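Local coordinates for regulator of nonsense transcripts 2 (Homo sapiens, PDB 4CEM), which acts as a factor in nonsense-mediated mRNA decay, represented here by its first MIF4G domain, a helical module that probably serves as a scaffold for other decay proteins, at residues 98-104 with 147-152; 206-212 with 302-307; 39-45 with 114-118. All blocks are in the same frame, centred on the assembly; numbering follows the deposited sequence.

Interaction 1: 98-104 with 147-152; sequences LKISDVN and RTDLRF
Val-103 and Phe-152 face one another with their CA atoms 6.5 Å apart, and one turn earlier the CA atoms of Ile-100 and Thr-148 are 6.8 Å apart, as residues 98-104 run into helix 103-116 alongside helix 143-158. Small beta-branched side chains suit so close a meeting: Val-103 CG2 lies 3.6 Å from the Thr-148 CG2 methyl, the two sliding past each other in opposite directions, while Thr-148 OG1 bonds weakly to Thr-144 O of its own helix. The Leu-98 and Phe-152 side chains cross at about a right angle, with Leu-98 CD1 3.6 Å from Phe-152 CE2. Arg-151 reaches over with its chain extended from CG to NE and CG trans to the backbone N (chi1 172°). Val-103 CB lies over the centre of the Arg-151 guanidinium, 4.0 Å above its plane, while Ile-100 CG2 meets the edge. Arg-151 NH1 is 2.8 Å from Ile-100 O. Arg-147, bent at chi3, presents its guanidinium edge to Ile-100 CD1, so Ile-100 is bordered by two arginines. Phe-152 packs on Ala-106, Val-107 and Cys-110 of helix 103-116, whereas Arg-147 and Arg-151 touch helix 189-204, through Val-191, Ser-194 and His-198.

Interaction 2: 206-212 with 302-307; sequences LVPRKVK and DLLDEN
Pro-208 and Leu-303 bring their CA atoms within 4.1 Å of each other where the start of helix 209-218 meets the end of helix 283-303. Arg-209 N donates to Asp-302 O at 2.9 Å, nearly straight at 165°, from above the carbonyl plane. Asp-305 N reaches that oxygen from the opposite face, so one carbonyl serves both an amide of its own helix end and one at the start of the other helix. Asp-302 also sets its carboxylate beside this helix start, where OD2 takes a weak bond from Lys-210 N and lies 3.2 Å from Lys-210 CG; a negative group there would probably be favoured by the helix dipole. Asp-305 OD1 is gripped side-on by Arg-209, by NE at 2.7 Å and NH2 at 3.0 Å. This oxygen lies in the guanidinium plane, which stands 85° from the carboxylate; NE meets it nearly along its C-O axis, NH2 from above the carboxylate plane. The bend of Arg-209 at chi3 (-63°) turns its NH1 toward Asn-307, whose OD1 accepts a bond of 2.9 Å. Lys-212, one turn further along, extends NZ to Asp-305 OD2, 2.9 Å away, completing a salt-bridge network of two basic residues on one acid. Beneath the polar layer Leu-206 CD2 packs on Leu-304 CD2, and Leu-206 and Leu-303 both reach Cys-196 of helix 189-204. Asp-305, with positive phi, closes helix 283-303 as a Schellman motif, while Pro-208, whose missing N-H costs nothing at the N-cap, where no helical bond needs it, opens helix 209-218: a helix C-terminus docked on a helix N-terminus within the all-helical MIF4G domain.

Interaction 3: 39-45 with 114-118; sequences RPEENFF and HQRYA
Arg-39 lies along the end of helix 103-116 and turns the NE side of its guanidinium to the carbonyl of His-114. Arg-39 NE and NH2 both donate to His-114 O, at 3.0 Å and 2.8 Å; the oxygen lies in the guanidinium plane, and NE in turn lies in the plane of the carbonyl. The double grip fixes the rotation of the group, and a long, multiply donating side chain suits a carbonyl at a helix end, where the regular helical bonds run out. One face of the Arg-39 guanidinium is laid against Ala-118, whose CA sits 3.6 Å above its centre. Arg-39 NH2 also stands over the His-114 ring, 3.4 Å from His-114 CE1, with the two planes 84° apart. Arg-116 leads away toward Phe-44 and Phe-45 of helix 42-46. The bend of Arg-116 at chi3 (-81°) offers one guanidinium face to the edge of Phe-44, with CE1 3.9 Å above the plane, while Arg-116 CG lies 3.8 Å from Phe-45 CE1. Flat rings suit places against an arginine's guanidinium and methylenes, and Arg-116 CG also sits over one face of the Tyr-117 ring, offset toward its rim. Phe-45 directs its ring edge at Arg-116 O and approaches Tyr-117 obliquely, the ring planes at 38° and the centroids 5.6 Å apart. Pro-40 CD rests beside Arg-116 O. Further bonds run from His-114 NE2 to Asn-32 O, Gln-115 NE2 to Asn-32 OD1 and Tyr-117 OH to Leu-82 N. Arg-116 and Tyr-117 lean on Phe-77 of helix 70-79, and His-114 packs on Phe-120 and Ala-121 of helix 120-137.

Interaction 1 lies nearest the middle of the chain, its centre about 7 Å from the chain's centre, and rests on aliphatic groups and a phenylalanine ring, with arginines laid over them. Interactions 1 and 3, both partly buried, share helix 103-116, the first near its start and the second at its end, and their segments alternate along the sequence. Interaction 3, about 31 Å from the centre, trades aliphatic groups for arginine, aromatic rings and a helix-end carbonyl. Interaction 2, a surface contact on the opposite side of the centre from interaction 3, joins two other helices and is dominated by salt bridges and hydrogen bonds; the centres of those two are about 43 Å apart.

Interaction 1: 98-104 with 147-152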
loop_
_atom_site.group_PDB
_atom_site.type_symbol
_atom_site.label_atom_id
_atom_site.label_comp_id
_atom_site.label_asym_id
_atom_site.label_seq_id
_atom_site.Cartn_x
_atom_site.Cartn_y
_atom_site.Cartn_z
ATOM N N LEU A 98 -3.776 9.745 5.727
ATOM C CA LEU A 98 -4.067 9.965 4.317
ATOM C C LEU A 98 -5.115 8.984 3.818
ATOM O O LEU A 98 -5.035 7.793 4.094
ATOM C CB LEU A 98 -2.792 9.776 3.493
ATOM C CG LEU A 98 -1.619 10.713 3.784
ATOM C CD1 LEU A 98 -0.314 10.131 3.253
ATOM C CD2 LEU A 98 -1.881 12.083 3.182
ATOM N N LYS A 99 -6.091 9.478 3.069
ATOM C CA LYS A 99 -6.989 8.590 2.352
ATOM C C LYS A 99 -6.260 8.005 1.152
ATOM O O LYS A 99 -5.283 8.569 0.650
ATOM C CB LYS A 99 -8.226 9.328 1.857
ATOM C CG LYS A 99 -9.068 9.943 2.959
ATOM C CD LYS A 99 -10.006 11.008 2.407
ATOM C CE LYS A 99 -10.354 12.043 3.464
ATOM N NZ LYS A 99 -10.270 13.412 2.890
ATOM N N ILE A 100 -6.769 6.879 0.679
ATOM C CA ILE A 100 -6.229 6.223 -0.503
ATOM C C ILE A 100 -5.947 7.250 -1.607
ATOM O O ILE A 100 -4.892 7.221 -2.226
ATOM C CB ILE A 100 -7.211 5.145 -1.015
ATOM C CG1 ILE A 100 -7.397 4.029 0.031
ATOM C CG2 ILE A 100 -6.721 4.549 -2.321
ATOM C CD1 ILE A 100 -8.846 3.626 0.259
ATOM N N SER A 101 -6.879 8.175 -1.818
ATOM C CA SER A 101 -6.779 9.148 -2.906
ATOM C C SER A 101 -5.834 10.328 -2.641
ATOM O O SER A 101 -5.614 11.147 -3.534
ATOM C CB SER A 101 -8.174 9.698 -3.242
ATOM O OG SER A 101 -8.714 10.452 -2.167
ATOM N N ASP A 102 -5.293 10.429 -1.428
ATOM C CA ASP A 102 -4.428 11.549 -1.050
ATOM C C ASP A 102 -2.930 11.224 -1.149
ATOM O O ASP A 102 -2.101 12.135 -1.108
ATOM C CB ASP A 102 -4.750 12.002 0.387
ATOM C CG ASP A 102 -6.081 12.744 0.497
ATOM O OD1 ASP A 102 -6.413 13.544 -0.406
ATOM O OD2 ASP A 102 -6.787 12.541 1.511
ATOM N N VAL A 103 -2.579 9.943 -1.275
ATOM C CA VAL A 103 -1.171 9.526 -1.221
ATOM C C VAL A 103 -0.315 10.142 -2.339
ATOM O O VAL A 103 0.827 10.540 -2.097
ATOM C CB VAL A 103 -1.027 7.994 -1.242
ATOM C CG1 VAL A 103 0.440 7.592 -1.284
ATOM C CG2 VAL A 103 -1.710 7.375 -0.033
ATOM N N ASN A 104 -0.857 10.244 -3.550
ATOM C CA ASN A 104 -0.130 10.903 -4.635
ATOM C C ASN A 104 0.243 12.340 -4.310
ATOM O O ASN A 104 1.335 12.775 -4.647
ATOM C CB ASN A 104 -0.922 10.869 -5.943
ATOM C CG ASN A 104 -0.864 9.511 -6.641
ATOM O OD1 ASN A 104 0.076 8.732 -6.456
ATOM N ND2 ASN A 104 -1.869 9.237 -7.474
ATOM N N ARG A 147 -1.998 0.173 6.368
ATOM C CA ARG A 147 -2.315 -0.054 4.960
ATOM C C ARG A 147 -1.740 1.060 4.098
ATOM O O ARG A 147 -0.939 0.811 3.191
ATOM C CB ARG A 147 -3.821 -0.155 4.730
ATOM C CG ARG A 147 -4.160 -0.583 3.313
ATOM C CD ARG A 147 -5.606 -1.011 3.152
ATOM N NE ARG A 147 -6.447 0.140 2.849
ATOM C CZ ARG A 147 -7.285 0.735 3.695
ATOM N NH1 ARG A 147 -7.447 0.298 4.943
ATOM N NH2 ARG A 147 -7.982 1.785 3.276
ATOM N N THR A 148 -2.141 2.290 4.404
ATOM C CA THR A 148 -1.672 3.449 3.664
ATOM C C THR A 148 -0.162 3.602 3.802
ATOM O O THR A 148 0.533 3.835 2.812
ATOM C CB THR A 148 -2.381 4.728 4.133
ATOM O OG1 THR A 148 -3.792 4.499 4.157
ATOM C CG2 THR A 148 -2.090 5.882 3.191
ATOM N N ASP A 149 0.343 3.453 5.024
ATOM C CA ASP A 149 1.777 3.580 5.276
ATOM C C ASP A 149 2.577 2.701 4.331
ATOM O O ASP A 149 3.552 3.150 3.720
ATOM C CB ASP A 149 2.129 3.200 6.722
ATOM C CG ASP A 149 1.773 4.283 7.732
ATOM O OD1 ASP A 149 1.147 5.293 7.343
ATOM O OD2 ASP A 149 2.128 4.116 8.926
ATOM N N LEU A 150 2.163 1.443 4.215
ATOM C CA LEU A 150 2.882 0.493 3.375
ATOM C C LEU A 150 2.870 0.965 1.923
ATOM O O LEU A 150 3.898 0.957 1.254
ATOM C CB LEU A 150 2.295 -0.911 3.499
ATOM C CG LEU A 150 3.190 -2.024 2.944
ATOM C CD1 LEU A 150 4.412 -2.220 3.825
ATOM C CD2 LEU A 150 2.420 -3.331 2.807
ATOM N N ARG A 151 1.715 1.404 1.442
ATOM C CA ARG A 151 1.641 1.939 0.094
ATOM C C ARG A 151 2.524 3.170 -0.039
ATOM O O ARG A 151 3.216 3.344 -1.049
ATOM C CB ARG A 151 0.209 2.303 -0.273
ATOM C CG ARG A 151 0.111 3.048 -1.596
ATOM C CD ARG A 151 -1.291 3.545 -1.843
ATOM N NE ARG A 151 -1.361 4.342 -3.060
ATOM C CZ ARG A 151 -2.468 4.930 -3.504
ATOM N NH1 ARG A 151 -3.604 4.816 -2.829
ATOM N NH2 ARG A 151 -2.440 5.635 -4.628
ATOM N N PHE A 152 2.480 4.024 0.981
ATOM C CA PHE A 152 3.221 5.279 0.978
ATOM C C PHE A 152 4.726 4.999 0.878
ATOM O O PHE A 152 5.373 5.476 -0.050
ATOM C CB PHE A 152 2.875 6.087 2.230
ATOM C CG PHE A 152 3.289 7.552 2.189
ATOM C CD1 PHE A 152 4.012 8.103 1.132
ATOM C CD2 PHE A 152 2.943 8.388 3.249
ATOM C CE1 PHE A 152 4.377 9.436 1.143
ATOM C CE2 PHE A 152 3.310 9.720 3.259
ATOM C CZ PHE A 152 4.026 10.244 2.204
#

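Interaction 2: 206-212 with 302-307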
loop_
_atom_site.group_PDB
_atom_site.type_symbol
_atom_site.label_atom_id
_atom_site.label_comp_id
_atom_site.label_asym_id
_atom_site.label_seq_id
_atom_site.Cartn_x
_atom_site.Cartn_y
_atom_site.Cartn_z
ATOM N N LEU A 206 4.566 -8.100 -9.986
ATOM C CA LEU A 206 3.271 -8.696 -10.262
ATOM C C LEU A 206 2.778 -8.382 -11.666
ATOM O O LEU A 206 2.969 -7.279 -12.171
ATOM C CB LEU A 206 2.225 -8.210 -9.265
ATOM C CG LEU A 206 2.397 -8.611 -7.794
ATOM C CD1 LEU A 206 1.061 -8.404 -7.094
ATOM C CD2 LEU A 206 2.871 -10.046 -7.600
ATOM N N VAL A 207 2.170 -9.376 -12.300
ATOM C CA VAL A 207 1.386 -9.170 -13.502
ATOM C C VAL A 207 0.098 -9.962 -13.317
ATOM O O VAL A 207 0.063 -11.148 -13.621
ATOM C CB VAL A 207 2.119 -9.645 -14.770
ATOM C CG1 VAL A 207 1.317 -9.259 -16.010
ATOM C CG2 VAL A 207 3.518 -9.053 -14.830
ATOM N N PRO A 208 -0.957 -9.316 -12.789
ATOM C CA PRO A 208 -2.212 -10.003 -12.461
ATOM C C PRO A 208 -2.908 -10.677 -13.638
ATOM O O PRO A 208 -2.704 -10.300 -14.798
ATOM C CB PRO A 208 -3.113 -8.878 -11.943
ATOM C CG PRO A 208 -2.192 -7.786 -11.535
ATOM C CD PRO A 208 -1.000 -7.887 -12.432
ATOM N N ARG A 209 -3.769 -11.639 -13.313
ATOM C CA ARG A 209 -4.542 -12.370 -14.312
ATOM C C ARG A 209 -5.440 -11.445 -15.136
ATOM O O ARG A 209 -5.526 -11.609 -16.350
ATOM C CB ARG A 209 -5.369 -13.468 -13.642
ATOM C CG ARG A 209 -5.992 -14.476 -14.609
ATOM C CD ARG A 209 -6.248 -15.834 -13.953
ATOM N NE ARG A 209 -5.006 -16.484 -13.513
ATOM C CZ ARG A 209 -4.934 -17.693 -12.948
ATOM N NH1 ARG A 209 -6.033 -18.412 -12.746
ATOM N NH2 ARG A 209 -3.755 -18.186 -12.584
ATOM N N LYS A 210 -6.089 -10.469 -14.496
ATOM C CA LYS A 210 -6.909 -9.490 -15.230
ATOM C C LYS A 210 -6.099 -8.784 -16.323
ATOM O O LYS A 210 -6.561 -8.642 -17.458
ATOM C CB LYS A 210 -7.481 -8.410 -14.302
ATOM C CG LYS A 210 -8.446 -8.899 -13.236
ATOM C CD LYS A 210 -9.352 -7.769 -12.749
ATOM C CE LYS A 210 -10.328 -8.251 -11.683
ATOM N NZ LYS A 210 -11.535 -7.379 -11.581
ATOM N N VAL A 211 -4.902 -8.325 -15.971
ATOM C CA VAL A 211 -4.056 -7.606 -16.917
ATOM C C VAL A 211 -3.653 -8.532 -18.056
ATOM O O VAL A 211 -3.731 -8.151 -19.229
ATOM C CB VAL A 211 -2.777 -7.042 -16.253
ATOM C CG1 VAL A 211 -1.849 -6.430 -17.300
ATOM C CG2 VAL A 211 -3.126 -6.028 -15.164
ATOM N N LYS A 212 -3.235 -9.752 -17.711
ATOM C CA LYS A 212 -2.852 -10.724 -18.725
ATOM C C LYS A 212 -4.021 -10.980 -19.652
ATOM O O LYS A 212 -3.890 -10.901 -20.876
ATOM C CB LYS A 212 -2.391 -12.028 -18.088
ATOM C CG LYS A 212 -1.016 -11.942 -17.449
ATOM C CD LYS A 212 -0.498 -13.334 -17.154
ATOM C CE LYS A 212 0.828 -13.320 -16.413
ATOM N NZ LYS A 212 1.347 -14.711 -16.271
ATOM N N ASP A 302 -5.773 -13.555 -8.127
ATOM C CA ASP A 302 -5.697 -12.861 -9.390
ATOM C C ASP A 302 -4.428 -12.018 -9.483
ATOM O O ASP A 302 -3.637 -12.177 -10.419
ATOM C CB ASP A 302 -6.911 -11.969 -9.580
ATOM C CG ASP A 302 -6.863 -11.238 -10.884
ATOM O OD1 ASP A 302 -6.060 -10.283 -10.996
ATOM O OD2 ASP A 302 -7.611 -11.634 -11.801
ATOM N N LEU A 303 -4.252 -11.124 -8.513
ATOM C CA LEU A 303 -3.082 -10.253 -8.462
ATOM C C LEU A 303 -1.792 -11.082 -8.565
ATOM O O LEU A 303 -0.865 -10.714 -9.279
ATOM C CB LEU A 303 -3.110 -9.403 -7.182
ATOM C CG LEU A 303 -4.137 -8.252 -7.120
ATOM C CD1 LEU A 303 -4.658 -8.018 -5.711
ATOM C CD2 LEU A 303 -3.578 -6.949 -7.687
ATOM N N LEU A 304 -1.750 -12.219 -7.880
ATOM C CA LEU A 304 -0.589 -13.095 -7.955
ATOM C C LEU A 304 -0.658 -14.116 -9.108
ATOM O O LEU A 304 0.271 -14.902 -9.280
ATOM C CB LEU A 304 -0.394 -13.811 -6.620
ATOM C CG LEU A 304 -0.264 -12.888 -5.408
ATOM C CD1 LEU A 304 -0.081 -13.679 -4.119
ATOM C CD2 LEU A 304 0.885 -11.916 -5.607
ATOM N N ASP A 305 -1.739 -14.089 -9.894
ATOM C CA ASP A 305 -1.956 -15.014 -11.023
ATOM C C ASP A 305 -1.962 -16.496 -10.611
ATOM O O ASP A 305 -1.571 -17.367 -11.389
ATOM C CB ASP A 305 -0.927 -14.769 -12.139
ATOM C CG ASP A 305 -1.249 -15.539 -13.436
ATOM O OD1 ASP A 305 -2.448 -15.774 -13.734
ATOM O OD2 ASP A 305 -0.286 -15.910 -14.153
ATOM N N GLU A 306 -2.431 -16.772 -9.395
ATOM C CA GLU A 306 -2.530 -18.132 -8.876
ATOM C C GLU A 306 -3.949 -18.658 -9.046
ATOM O O GLU A 306 -4.909 -17.880 -9.072
ATOM C CB GLU A 306 -2.135 -18.157 -7.398
ATOM C CG GLU A 306 -0.657 -17.905 -7.146
ATOM C CD GLU A 306 0.226 -19.053 -7.602
ATOM O OE1 GLU A 306 -0.302 -20.111 -8.007
ATOM O OE2 GLU A 306 1.463 -18.906 -7.551
ATOM N N ASN A 307 -4.081 -19.974 -9.186
ATOM C CA ASN A 307 -5.403 -20.606 -9.203
ATOM C C ASN A 307 -5.925 -20.734 -7.775
ATOM O O ASN A 307 -5.144 -20.786 -6.821
ATOM C CB ASN A 307 -5.362 -21.989 -9.875
ATOM C CG ASN A 307 -5.478 -21.913 -11.389
ATOM O OD1 ASN A 307 -6.277 -21.143 -11.926
ATOM N ND2 ASN A 307 -4.693 -22.732 -12.087
#

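Interaction 3: 39-45 with 114-118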
loop_
_atom_site.group_PDB
_atom_site.type_symbol
_atom_site.label_atom_id
_atom_site.label_comp_id
_atom_site.label_asym_id
_atom_site.label_seq_id
_atom_site.Cartn_x
_atom_site.Cartn_y
_atom_site.Cartn_z
ATOM N N ARG A 39 20.313 21.025 -6.344
ATOM C CA ARG A 39 19.616 21.689 -5.253
ATOM C C ARG A 39 20.047 23.157 -5.249
ATOM O O ARG A 39 21.155 23.473 -5.688
ATOM C CB ARG A 39 19.921 21.018 -3.911
ATOM C CG ARG A 39 19.404 19.594 -3.839
ATOM C CD ARG A 39 19.138 19.155 -2.419
ATOM N NE ARG A 39 18.392 17.894 -2.339
ATOM C CZ ARG A 39 18.932 16.671 -2.316
ATOM N NH1 ARG A 39 20.252 16.496 -2.402
ATOM N NH2 ARG A 39 18.143 15.606 -2.205
ATOM N N PRO A 40 19.175 24.063 -4.777
ATOM C CA PRO A 40 19.550 25.483 -4.783
ATOM C C PRO A 40 20.586 25.812 -3.707
ATOM O O PRO A 40 20.865 24.980 -2.848
ATOM C CB PRO A 40 18.225 26.208 -4.499
ATOM C CG PRO A 40 17.152 25.159 -4.554
ATOM C CD PRO A 40 17.824 23.864 -4.236
ATOM N N GLU A 41 21.142 27.019 -3.749
ATOM C CA GLU A 41 22.207 27.401 -2.813
ATOM C C GLU A 41 21.806 28.526 -1.860
ATOM O O GLU A 41 20.745 29.140 -2.005
ATOM C CB GLU A 41 23.513 27.756 -3.543
ATOM C CG GLU A 41 23.462 27.762 -5.065
ATOM C CD GLU A 41 24.769 27.297 -5.685
ATOM O OE1 GLU A 41 25.218 26.175 -5.352
ATOM O OE2 GLU A 41 25.346 28.045 -6.505
ATOM N N GLU A 42 22.670 28.744 -0.868
ATOM C CA GLU A 42 22.558 29.829 0.105
ATOM C C GLU A 42 21.773 31.034 -0.414
ATOM O O GLU A 42 20.754 31.402 0.167
ATOM C CB GLU A 42 23.977 30.245 0.546
ATOM C CG GLU A 42 24.123 31.595 1.247
ATOM C CD GLU A 42 23.517 31.622 2.640
ATOM O OE1 GLU A 42 22.291 31.406 2.772
ATOM O OE2 GLU A 42 24.270 31.880 3.604
ATOM N N ASN A 43 22.237 31.636 -1.508
ATOM C CA ASN A 43 21.632 32.875 -2.004
ATOM C C ASN A 43 20.145 32.711 -2.330
ATOM O O ASN A 43 19.339 33.583 -2.024
ATOM C CB ASN A 43 22.417 33.456 -3.197
ATOM C CG ASN A 43 22.021 32.840 -4.536
ATOM O OD1 ASN A 43 21.560 31.693 -4.609
ATOM N ND2 ASN A 43 22.208 33.605 -5.610
ATOM N N PHE A 44 19.785 31.584 -2.936
ATOM C CA PHE A 44 18.395 31.297 -3.265
ATOM C C PHE A 44 17.567 31.190 -1.988
ATOM O O PHE A 44 16.462 31.713 -1.914
ATOM C CB PHE A 44 18.302 30.000 -4.079
ATOM C CG PHE A 44 16.898 29.581 -4.394
ATOM C CD1 PHE A 44 16.173 28.804 -3.503
ATOM C CD2 PHE A 44 16.299 29.960 -5.579
ATOM C CE1 PHE A 44 14.870 28.419 -3.787
ATOM C CE2 PHE A 44 14.998 29.569 -5.875
ATOM C CZ PHE A 44 14.285 28.798 -4.974
ATOM N N PHE A 45 18.099 30.504 -0.987
ATOM C CA PHE A 45 17.396 30.341 0.283
ATOM C C PHE A 45 17.214 31.662 1.015
ATOM O O PHE A 45 16.220 31.839 1.721
ATOM C CB PHE A 45 18.114 29.321 1.171
ATOM C CG PHE A 45 17.927 27.904 0.713
ATOM C CD1 PHE A 45 16.705 27.262 0.893
ATOM C CD2 PHE A 45 18.947 27.225 0.068
ATOM C CE1 PHE A 45 16.516 25.963 0.455
ATOM C CE2 PHE A 45 18.761 25.927 -0.377
ATOM C CZ PHE A 45 17.546 25.296 -0.183
ATOM N N HIS A 114 12.398 16.767 -1.067
ATOM C CA HIS A 114 13.587 16.018 -1.449
ATOM C C HIS A 114 14.418 16.751 -2.450
ATOM O O HIS A 114 15.630 16.778 -2.328
ATOM C CB HIS A 114 13.195 14.664 -2.009
ATOM C CG HIS A 114 14.356 13.883 -2.573
ATOM N ND1 HIS A 114 15.376 13.458 -1.812
ATOM C CD2 HIS A 114 14.626 13.455 -3.874
ATOM C CE1 HIS A 114 16.258 12.794 -2.582
ATOM N NE2 HIS A 114 15.793 12.795 -3.846
ATOM N N GLN A 115 13.775 17.368 -3.440
ATOM C CA GLN A 115 14.496 18.060 -4.514
ATOM C C GLN A 115 15.121 19.377 -4.050
ATOM O O GLN A 115 16.057 19.875 -4.682
ATOM C CB GLN A 115 13.592 18.295 -5.733
ATOM C CG GLN A 115 13.287 17.033 -6.532
ATOM C CD GLN A 115 12.066 17.171 -7.436
ATOM O OE1 GLN A 115 11.884 18.189 -8.099
ATOM N NE2 GLN A 115 11.234 16.140 -7.474
ATOM N N ARG A 116 14.612 19.942 -2.961
ATOM C CA ARG A 116 15.161 21.186 -2.435
ATOM C C ARG A 116 16.158 20.978 -1.289
ATOM O O ARG A 116 17.144 21.704 -1.217
ATOM C CB ARG A 116 14.039 22.112 -1.982
ATOM C CG ARG A 116 14.509 23.529 -1.699
ATOM C CD ARG A 116 13.345 24.500 -1.671
ATOM N NE ARG A 116 12.936 24.920 -3.010
ATOM C CZ ARG A 116 11.969 25.804 -3.256
ATOM N NH1 ARG A 116 11.291 26.371 -2.258
ATOM N NH2 ARG A 116 11.672 26.128 -4.507
ATOM N N TYR A 117 15.904 19.986 -0.430
ATOM C CA TYR A 117 16.651 19.788 0.820
ATOM C C TYR A 117 17.304 18.407 0.971
ATOM O O TYR A 117 16.614 17.392 1.085
ATOM C CB TYR A 117 15.715 19.991 2.011
ATOM C CG TYR A 117 14.967 21.303 1.992
ATOM C CD1 TYR A 117 15.574 22.479 2.423
ATOM C CD2 TYR A 117 13.646 21.367 1.571
ATOM C CE1 TYR A 117 14.888 23.682 2.422
ATOM C CE2 TYR A 117 12.957 22.569 1.569
ATOM C CZ TYR A 117 13.586 23.718 1.994
ATOM O OH TYR A 117 12.911 24.906 1.989
ATOM N N ALA A 118 18.635 18.389 1.026
ATOM C CA ALA A 118 19.408 17.160 1.239
ATOM C C ALA A 118 19.054 16.404 2.519
ATOM O O ALA A 118 19.146 15.184 2.552
ATOM C CB ALA A 118 20.898 17.468 1.211
#